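Local coordinates for 3-polyprenyl-4-hydroxybenzoate decarboxylase and related decarboxylases (Pelotomaculum thermopropionicum SI, PDB 6H6V), which is the UbiD-class decarboxylase HmfF, a flavoenzyme that can also carboxylate 2-furoic acid to 2,5-furandicarboxylic acid, at residues V148-L153 against A199-T204; G144-S149 against G207-E212; L136-P141 against R168-F173. All blocks are in the same frame, centred on the assembly; numbering follows the deposited sequence.

Interaction 1 of 3, residues V148-L153 against A199-T204; sequences VSIHRL and ASQATT. With K (potassium ion), chain B; FMN (flavin mononucleotide), chain C.
I150 sets CG1 anti to its carbonyl carbon (chi1 -61°), and this carries CD1 across to S200. S200 turns OG between its own N and carbonyl carbon (chi1 69°), where I150 CD1 meets OG at 3.2 Å. The site is the flavin pocket of the Rift-related domain of the UbiD family. Here strand 146-157 faces segment 199-204, and FMN lies against both. S200 OG spends its hydrogen bond on L197 O, so its touch with I150 is plain packing. Beside it, V148 CG1 lies 3.7 Å from S200 CB. The side chain of Q201 bends at chi2 and crosses I150 at about a right angle, with OE1 between I150 CD1 and the ribityl chain. Replacing I150 with an alanine would probably open a gap beside S200 and let the Q201 amide shift away from the flavin. No hydrogen bond joins the two segments. The potassium ion does so instead: S200 O binds it at 2.8 Å and A202 O at 2.9 Å, while V148 O is a longer ligand. E210 also binds this ion. The strand backbone grips the flavin directly. I150 N donates to FMN O2' at 2.7 Å, and O2' donates in turn to I150 O. Farther on, R152 N reaches FMN O4 at 2.8 Å in a nearly straight bond of 171°.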
# COMPACT_ATOMS: atom_id res chain seq x y z
N VAL F 148 14.06 11.52 41.78
CA VAL F 148 14.17 12.90 41.33
C VAL F 148 13.53 13.00 39.94
O VAL F 148 13.76 12.13 39.08
CB VAL F 148 15.64 13.36 41.24
CG1 VAL F 148 15.73 14.87 41.00
CG2 VAL F 148 16.39 13.01 42.51
N SER F 149 12.74 14.04 39.74
CA SER F 149 12.17 14.37 38.44
C SER F 149 11.90 15.86 38.41
O SER F 149 11.90 16.50 39.45
CB SER F 149 10.86 13.60 38.22
OG SER F 149 10.01 13.60 39.36
N ILE F 150 11.67 16.41 37.22
CA ILE F 150 11.36 17.83 37.08
C ILE F 150 9.90 17.97 36.68
O ILE F 150 9.43 17.25 35.81
CB ILE F 150 12.25 18.49 36.01
CG1 ILE F 150 13.73 18.38 36.40
CG2 ILE F 150 11.86 19.95 35.83
CD1 ILE F 150 14.69 18.91 35.36
N HIS F 151 9.19 18.90 37.32
CA HIS F 151 7.77 19.11 37.05
C HIS F 151 7.45 20.57 37.03
O HIS F 151 7.95 21.32 37.87
CB HIS F 151 6.91 18.45 38.12
CG HIS F 151 7.17 17.00 38.27
ND1 HIS F 151 6.35 16.05 37.71
CD2 HIS F 151 8.18 16.32 38.87
CE1 HIS F 151 6.84 14.84 37.97
NE2 HIS F 151 7.95 14.98 38.68
N ARG F 152 6.62 20.99 36.09
CA ARG F 152 6.18 22.38 36.03
C ARG F 152 5.28 22.69 37.24
O ARG F 152 4.49 21.84 37.68
CB ARG F 152 5.46 22.68 34.72
CG ARG F 152 4.05 22.13 34.58
CD ARG F 152 3.49 22.53 33.24
NE ARG F 152 2.09 22.14 33.12
CZ ARG F 152 1.52 21.58 32.05
NH1 ARG F 152 2.21 21.28 30.95
NH2 ARG F 152 0.23 21.28 32.11
N LEU F 153 5.45 23.89 37.79
CA LEU F 153 4.75 24.28 39.01
C LEU F 153 4.14 25.64 38.77
O LEU F 153 4.86 26.64 38.68
CB LEU F 153 5.72 24.32 40.19
CG LEU F 153 6.45 22.99 40.44
CD1 LEU F 153 7.72 23.20 41.25
CD2 LEU F 153 5.52 22.02 41.14
N ALA F 199 20.60 14.32 35.24
CA ALA F 199 20.35 13.07 35.96
C ALA F 199 18.90 12.90 36.36
O ALA F 199 18.41 11.77 36.40
CB ALA F 199 21.24 12.99 37.19
N SER F 200 18.19 14.00 36.64
CA SER F 200 16.77 13.92 36.96
C SER F 200 15.97 13.34 35.81
O SER F 200 14.90 12.76 36.03
CB SER F 200 16.19 15.29 37.31
OG SER F 200 16.16 16.14 36.19
N GLN F 201 16.48 13.50 34.59
CA GLN F 201 15.87 12.93 33.38
C GLN F 201 16.30 11.52 33.05
O GLN F 201 15.80 10.96 32.09
CB GLN F 201 16.23 13.81 32.18
CG GLN F 201 15.80 15.23 32.31
CD GLN F 201 14.33 15.31 32.61
OE1 GLN F 201 13.92 15.65 33.73
NE2 GLN F 201 13.51 14.94 31.60
N ALA F 202 17.24 10.95 33.79
CA ALA F 202 17.67 9.58 33.52
C ALA F 202 16.48 8.68 33.75
O ALA F 202 15.68 8.86 34.70
CB ALA F 202 18.83 9.17 34.42
N THR F 203 16.35 7.71 32.86
CA THR F 203 15.14 6.92 32.80
C THR F 203 15.56 5.48 33.11
O THR F 203 16.36 4.89 32.38
CB THR F 203 14.39 7.20 31.47
OG1 THR F 203 13.11 6.59 31.53
CG2 THR F 203 15.17 6.76 30.22
N THR F 204 15.08 4.97 34.25
CA THR F 204 15.67 3.79 34.92
C THR F 204 14.64 2.86 35.56
O THR F 204 13.45 3.16 35.61
CB THR F 204 16.63 4.20 36.07
OG1 THR F 204 15.88 4.71 37.19
CG2 THR F 204 17.62 5.24 35.63
K K B . 13.86 10.23 36.51
N1 FMN C . 7.20 15.68 33.72
C2 FMN C . 5.95 15.89 34.18
O2 FMN C . 5.28 14.88 34.53
N3 FMN C . 5.41 17.13 34.29
C4 FMN C . 6.08 18.24 33.95
O4 FMN C . 5.60 19.40 34.07
C4A FMN C . 7.44 18.06 33.44
N5 FMN C . 8.15 19.11 33.10
C5A FMN C . 9.39 18.96 32.65
C6 FMN C . 10.05 20.12 32.32
C7 FMN C . 11.34 20.06 31.85
C7M FMN C . 11.92 21.41 31.57
C8 FMN C . 12.03 18.72 31.68
C8M FMN C . 13.44 18.55 31.15
C9 FMN C . 11.35 17.56 32.02
C9A FMN C . 10.03 17.62 32.50
N10 FMN C . 9.28 16.49 32.87
C10 FMN C . 7.98 16.70 33.33
C1' FMN C . 9.76 15.12 32.71
C2' FMN C . 10.26 14.38 33.93
O2' FMN C . 10.98 15.20 34.86
C3' FMN C . 11.21 13.37 33.35
O3' FMN C . 10.61 12.67 32.28
C4' FMN C . 11.68 12.43 34.41
O4' FMN C . 12.67 11.61 33.73
C5' FMN C . 10.54 11.63 35.09
O5' FMN C . 11.04 10.34 35.49
P FMN C . 10.91 9.54 36.89
O1P FMN C . 9.42 9.64 37.16
O2P FMN C . 11.54 8.20 36.58
O3P FMN C . 11.74 10.30 37.89

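Interaction 2 of 3, residues G144-S149 against G207-E212; sequences GVRNVS and GVDELE. With MN (manganese (II) ion), chain D; K (potassium ion), chain B; FMN (flavin mononucleotide), chain C.
E210 reaches back to V148 and takes a hydrogen bond from V148 N on E210 OE1, at 2.9 Å. The N-H comes from above the carboxylate plane, 54° out of it. The contact sets the edge of strand 146-157 against the N-terminal end of helix 210-217, within the Rift-related domain, and D209 is the N-cap of that helix. A bend in the E210 chain (chi2 96°) turns its carboxylate toward the metals. There E210 OE2 bridges both: it binds manganese at 2.1 Å and potassium at 2.6 Å. So each carboxylate oxygen has a task, one on the strand and one on the ions. N147 divides its amide in the same way. N147 OD1 binds manganese at 2.2 Å, and N147 ND2 donates to FMN O3P at 2.8 Å. H169 and a water complete the manganese ligands seen here. The water also donates to V208 O, which ties the loop before the helix to the metal. D209 splits its oxygens too. D209 OD1 caps the helix by accepting from L211 N at 3.1 Å. D209 OD2 forms a salt bridge with R146 NE at 2.7 Å, though the hydrogen bond within it is weak. The guanidinium and carboxylate planes stand 68° apart. R146 NH1 has a second acidic partner, E233. Beside the polar groups, the V148 and L211 side chains cross at about a right angle, with V148 CG2 3.7 Å from L211 CG.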
# COMPACT_ATOMS: atom_id res chain seq x y z
N GLY F 144 11.04 3.72 51.20
CA GLY F 144 11.92 4.82 51.62
C GLY F 144 12.97 5.32 50.63
O GLY F 144 13.66 6.30 50.90
N VAL F 145 13.11 4.66 49.47
CA VAL F 145 14.12 5.05 48.48
C VAL F 145 13.64 6.26 47.69
O VAL F 145 12.43 6.41 47.45
CB VAL F 145 14.49 3.88 47.53
CG1 VAL F 145 13.37 3.56 46.54
CG2 VAL F 145 15.81 4.18 46.82
N ARG F 146 14.57 7.12 47.28
CA ARG F 146 14.18 8.40 46.69
C ARG F 146 14.31 8.51 45.18
O ARG F 146 15.07 7.77 44.55
CB ARG F 146 14.86 9.59 47.39
CG ARG F 146 16.29 9.83 47.02
CD ARG F 146 16.90 10.97 47.82
NE ARG F 146 18.35 10.75 47.78
CZ ARG F 146 19.19 10.71 48.82
NH1 ARG F 146 18.79 10.96 50.06
NH2 ARG F 146 20.47 10.46 48.59
N ASN F 147 13.54 9.45 44.64
CA ASN F 147 13.41 9.69 43.21
C ASN F 147 13.59 11.18 42.97
O ASN F 147 13.31 12.00 43.85
CB ASN F 147 12.03 9.24 42.72
CG ASN F 147 11.90 9.26 41.21
OD1 ASN F 147 12.30 8.32 40.52
ND2 ASN F 147 11.30 10.32 40.69
N VAL F 148 14.06 11.52 41.78
CA VAL F 148 14.17 12.90 41.33
C VAL F 148 13.53 13.00 39.94
O VAL F 148 13.76 12.13 39.08
CB VAL F 148 15.64 13.36 41.24
CG1 VAL F 148 15.73 14.87 41.00
CG2 VAL F 148 16.39 13.01 42.51
N SER F 149 12.74 14.04 39.74
CA SER F 149 12.17 14.37 38.44
C SER F 149 11.90 15.86 38.41
O SER F 149 11.90 16.50 39.45
CB SER F 149 10.86 13.60 38.22
OG SER F 149 10.01 13.60 39.36
N GLY F 207 13.88 1.24 41.40
CA GLY F 207 14.67 1.38 42.61
C GLY F 207 15.66 2.53 42.74
O GLY F 207 16.05 2.86 43.86
N VAL F 208 16.07 3.16 41.64
CA VAL F 208 17.37 3.90 41.65
C VAL F 208 17.23 5.42 41.86
O VAL F 208 16.38 6.10 41.27
CB VAL F 208 18.34 3.53 40.48
CG1 VAL F 208 17.86 2.34 39.68
CG2 VAL F 208 18.63 4.70 39.54
N ASP F 209 18.14 5.92 42.69
CA ASP F 209 18.20 7.29 43.12
C ASP F 209 18.98 8.13 42.10
O ASP F 209 20.19 7.95 41.91
CB ASP F 209 18.88 7.29 44.50
CG ASP F 209 18.88 8.65 45.18
OD1 ASP F 209 18.49 9.67 44.57
OD2 ASP F 209 19.31 8.67 46.36
N GLU F 210 18.30 9.07 41.46
CA GLU F 210 18.95 9.92 40.46
C GLU F 210 19.98 10.89 41.02
O GLU F 210 20.86 11.34 40.28
CB GLU F 210 17.91 10.67 39.64
CG GLU F 210 17.09 9.76 38.74
CD GLU F 210 15.75 9.33 39.33
OE1 GLU F 210 15.56 9.43 40.55
OE2 GLU F 210 14.86 8.90 38.55
N LEU F 211 19.90 11.22 42.31
CA LEU F 211 20.96 11.99 42.94
C LEU F 211 22.25 11.19 42.93
O LEU F 211 23.33 11.76 42.77
CB LEU F 211 20.60 12.40 44.37
CG LEU F 211 19.46 13.41 44.48
CD1 LEU F 211 19.12 13.70 45.93
CD2 LEU F 211 19.78 14.71 43.77
N GLU F 212 22.14 9.87 43.07
CA GLU F 212 23.31 9.00 43.00
C GLU F 212 23.83 8.89 41.55
O GLU F 212 25.04 8.73 41.33
CB GLU F 212 23.03 7.63 43.66
CG GLU F 212 22.72 7.77 45.16
CD GLU F 212 22.57 6.44 45.91
OE1 GLU F 212 22.13 5.44 45.32
OE2 GLU F 212 22.89 6.40 47.12
MN MN D . 13.17 7.63 38.62
K K B . 13.86 10.23 36.51
N1 FMN C . 7.20 15.68 33.72
C2 FMN C . 5.95 15.89 34.18
O2 FMN C . 5.28 14.88 34.53
N3 FMN C . 5.41 17.13 34.29
C4 FMN C . 6.08 18.24 33.95
O4 FMN C . 5.60 19.40 34.07
C4A FMN C . 7.44 18.06 33.44
N5 FMN C . 8.15 19.11 33.10
C5A FMN C . 9.39 18.96 32.65
C6 FMN C . 10.05 20.12 32.32
C7 FMN C . 11.34 20.06 31.85
C7M FMN C . 11.92 21.41 31.57
C8 FMN C . 12.03 18.72 31.68
C8M FMN C . 13.44 18.55 31.15
C9 FMN C . 11.35 17.56 32.02
C9A FMN C . 10.03 17.62 32.50
N10 FMN C . 9.28 16.49 32.87
C10 FMN C . 7.98 16.70 33.33
C1' FMN C . 9.76 15.12 32.71
C2' FMN C . 10.26 14.38 33.93
O2' FMN C . 10.98 15.20 34.86
C3' FMN C . 11.21 13.37 33.35
O3' FMN C . 10.61 12.67 32.28
C4' FMN C . 11.68 12.43 34.41
O4' FMN C . 12.67 11.61 33.73
C5' FMN C . 10.54 11.63 35.09
O5' FMN C . 11.04 10.34 35.49
P FMN C . 10.91 9.54 36.89
O1P FMN C . 9.42 9.64 37.16
O2P FMN C . 11.54 8.20 36.58
O3P FMN C . 11.74 10.30 37.89
O HOH W 1 14.60 5.81 39.09

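Interaction 3 of 3, residues L136-P141 against R168-F173; sequences LIARDP and RHLWHF. With MN (manganese (II) ion), chain D; FMN (flavin mononucleotide), chain C.
A138, near the end of strand 130-139, and D140, just after it, run past L170 and F173 on helix 169-179. The short axes of strand 136-139 and helix 169-173 come within 9.2 Å and cross at 41°. The backbones draw closer along the chain: A138 CA to L170 CA is 7.4 Å, but D140 CA to F173 CA is 5.2 Å. This is a helix packed on the curled antiparallel sheet of the Rift-related domain. L170 holds CG anti to its backbone N (chi1 -174°), and both its methyls point at the strand. L170 CD2 touches L136 CD2 at 3.6 Å, the two leucines crossing at about a right angle. L170 CD1 rests near A138 CB, at 3.9 Å. Strand 184-190 touches both leucines as well. The F173 ring lies against the end of the strand and the residues just after it. D140 CB sits over its face in a CH-pi contact, 4.0 Å from the ring centroid. D140 N also lies above that face, offset toward the rim, while A138 O meets the ring edge near CE2. D140 OD2 forms a salt bridge with K176, farther along helix 169-179, and D140 OD1 accepts from D142 N. At the start of the helix, H169 ND1 binds manganese at 2.2 Å and H169 N donates to FMN O1P. Between the two segments the packing is thus apolar and CH-pi, the D140-K176 salt bridge ties the strand end to a later turn of the same helix, and the first turn is held facing the phosphate and the metal.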
# COMPACT_ATOMS: atom_id res chain seq x y z
N LEU F 136 12.52 17.93 41.70
CA LEU F 136 11.62 17.54 42.78
C LEU F 136 12.11 16.21 43.33
O LEU F 136 12.19 15.22 42.59
CB LEU F 136 10.20 17.41 42.25
CG LEU F 136 9.09 17.08 43.26
CD1 LEU F 136 7.74 17.57 42.76
CD2 LEU F 136 9.01 15.59 43.58
N ILE F 137 12.43 16.20 44.62
CA ILE F 137 12.92 15.01 45.32
C ILE F 137 11.84 14.47 46.25
O ILE F 137 11.15 15.25 46.93
CB ILE F 137 14.18 15.35 46.12
CG1 ILE F 137 15.25 15.95 45.18
CG2 ILE F 137 14.74 14.11 46.80
CD1 ILE F 137 16.19 16.93 45.86
N ALA F 138 11.69 13.16 46.28
CA ALA F 138 10.68 12.50 47.12
C ALA F 138 11.10 11.07 47.41
O ALA F 138 11.81 10.47 46.62
CB ALA F 138 9.33 12.50 46.43
N ARG F 139 10.65 10.53 48.55
CA ARG F 139 10.89 9.14 48.93
C ARG F 139 9.61 8.34 48.77
O ARG F 139 8.52 8.88 48.93
CB ARG F 139 11.33 9.02 50.40
CG ARG F 139 12.37 10.02 50.89
CD ARG F 139 12.81 9.71 52.32
NE ARG F 139 13.86 8.69 52.38
CZ ARG F 139 15.15 8.91 52.11
NH1 ARG F 139 15.60 10.12 51.75
NH2 ARG F 139 16.01 7.89 52.19
N ASP F 140 9.76 7.06 48.45
CA ASP F 140 8.64 6.11 48.47
C ASP F 140 8.15 5.98 49.93
O ASP F 140 8.98 5.75 50.82
CB ASP F 140 9.11 4.74 47.95
CG ASP F 140 7.96 3.77 47.67
OD1 ASP F 140 7.06 3.63 48.52
OD2 ASP F 140 7.98 3.13 46.60
N PRO F 141 6.83 6.15 50.19
CA PRO F 141 6.32 5.95 51.56
C PRO F 141 6.57 4.54 52.15
O PRO F 141 6.76 4.44 53.37
CB PRO F 141 4.82 6.23 51.43
CG PRO F 141 4.70 7.12 50.25
CD PRO F 141 5.79 6.71 49.30
N ARG F 168 4.75 8.36 35.93
CA ARG F 168 6.01 7.62 36.08
C ARG F 168 6.27 7.49 37.58
O ARG F 168 5.36 7.12 38.29
CB ARG F 168 7.18 8.25 35.29
CG ARG F 168 7.20 8.00 33.79
CD ARG F 168 6.37 9.04 33.01
NE ARG F 168 7.05 10.33 32.77
CZ ARG F 168 7.41 10.84 31.59
NH1 ARG F 168 7.17 10.23 30.44
NH2 ARG F 168 8.03 12.01 31.57
N HIS F 169 7.48 7.77 38.09
CA HIS F 169 7.84 7.37 39.45
C HIS F 169 7.21 8.26 40.53
O HIS F 169 6.81 7.76 41.57
CB HIS F 169 9.36 7.33 39.62
CG HIS F 169 10.03 6.27 38.80
ND1 HIS F 169 11.38 6.28 38.52
CD2 HIS F 169 9.53 5.15 38.21
CE1 HIS F 169 11.69 5.22 37.80
NE2 HIS F 169 10.59 4.52 37.60
N LEU F 170 7.14 9.56 40.31
CA LEU F 170 6.52 10.42 41.31
C LEU F 170 5.05 10.05 41.47
O LEU F 170 4.54 10.07 42.58
CB LEU F 170 6.66 11.90 40.99
CG LEU F 170 6.15 12.85 42.09
CD1 LEU F 170 6.84 12.62 43.43
CD2 LEU F 170 6.32 14.30 41.65
N TRP F 171 4.39 9.72 40.37
CA TRP F 171 2.98 9.31 40.41
C TRP F 171 2.77 8.03 41.24
O TRP F 171 1.82 7.94 42.01
CB TRP F 171 2.46 9.10 39.00
CG TRP F 171 0.98 8.85 38.88
CD1 TRP F 171 0.39 7.69 38.46
CD2 TRP F 171 -0.08 9.78 39.14
NE1 TRP F 171 -0.97 7.84 38.45
CE2 TRP F 171 -1.29 9.11 38.86
CE3 TRP F 171 -0.13 11.11 39.57
CZ2 TRP F 171 -2.55 9.74 39.00
CZ3 TRP F 171 -1.38 11.74 39.71
CH2 TRP F 171 -2.57 11.04 39.42
N HIS F 172 3.67 7.07 41.07
CA HIS F 172 3.65 5.82 41.82
C HIS F 172 3.72 6.09 43.34
O HIS F 172 2.97 5.50 44.12
CB HIS F 172 4.82 4.94 41.39
CG HIS F 172 4.75 3.54 41.88
ND1 HIS F 172 5.68 3.00 42.75
CD2 HIS F 172 3.86 2.55 41.62
CE1 HIS F 172 5.36 1.74 43.00
NE2 HIS F 172 4.26 1.44 42.33
N PHE F 173 4.63 6.97 43.73
CA PHE F 173 4.80 7.37 45.12
C PHE F 173 3.54 8.06 45.61
O PHE F 173 3.00 7.73 46.65
CB PHE F 173 5.96 8.37 45.28
CG PHE F 173 7.34 7.79 45.05
CD1 PHE F 173 7.55 6.49 44.57
CD2 PHE F 173 8.45 8.59 45.31
CE1 PHE F 173 8.84 6.02 44.38
CE2 PHE F 173 9.74 8.11 45.12
CZ PHE F 173 9.93 6.82 44.65
MN MN D . 13.17 7.63 38.62
N1 FMN C . 7.20 15.68 33.72
C2 FMN C . 5.95 15.89 34.18
O2 FMN C . 5.28 14.88 34.53
N3 FMN C . 5.41 17.13 34.29
C4 FMN C . 6.08 18.24 33.95
O4 FMN C . 5.60 19.40 34.07
C4A FMN C . 7.44 18.06 33.44
N5 FMN C . 8.15 19.11 33.10
C5A FMN C . 9.39 18.96 32.65
C6 FMN C . 10.05 20.12 32.32
C7 FMN C . 11.34 20.06 31.85
C7M FMN C . 11.92 21.41 31.57
C8 FMN C . 12.03 18.72 31.68
C8M FMN C . 13.44 18.55 31.15
C9 FMN C . 11.35 17.56 32.02
C9A FMN C . 10.03 17.62 32.50
N10 FMN C . 9.28 16.49 32.87
C10 FMN C . 7.98 16.70 33.33
C1' FMN C . 9.76 15.12 32.71
C2' FMN C . 10.26 14.38 33.93
O2' FMN C . 10.98 15.20 34.86
C3' FMN C . 11.21 13.37 33.35
O3' FMN C . 10.61 12.67 32.28
C4' FMN C . 11.68 12.43 34.41
O4' FMN C . 12.67 11.61 33.73
C5' FMN C . 10.54 11.63 35.09
O5' FMN C . 11.04 10.34 35.49
P FMN C . 10.91 9.54 36.89
O1P FMN C . 9.42 9.64 37.16
O2P FMN C . 11.54 8.20 36.58
O3P FMN C . 11.74 10.30 37.89
O HOH W 1 14.60 5.81 39.09

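Overall arrangement
The three contacts cluster in the Rift-related domain. The centres of interactions 1 and 2 are about 10 Å apart, those of 1 and 3 about 11 Å, and those of 2 and 3 about 8 Å. Interactions 1 and 2 share V148 and S149 on strand 146-157. Interaction 3 uses the neighbouring antiparallel strand 130-139, and backbone bonds such as N147 N to A138 O link the two. Along the chain, strands 130-139 and 146-157 come first, then helices 169-179, 194-200 and 210-217. Each helix brings its own ligands: H169 for manganese, S200 for potassium, and E210 for both. One strand pair thus gathers three helix ends around the flavin phosphate.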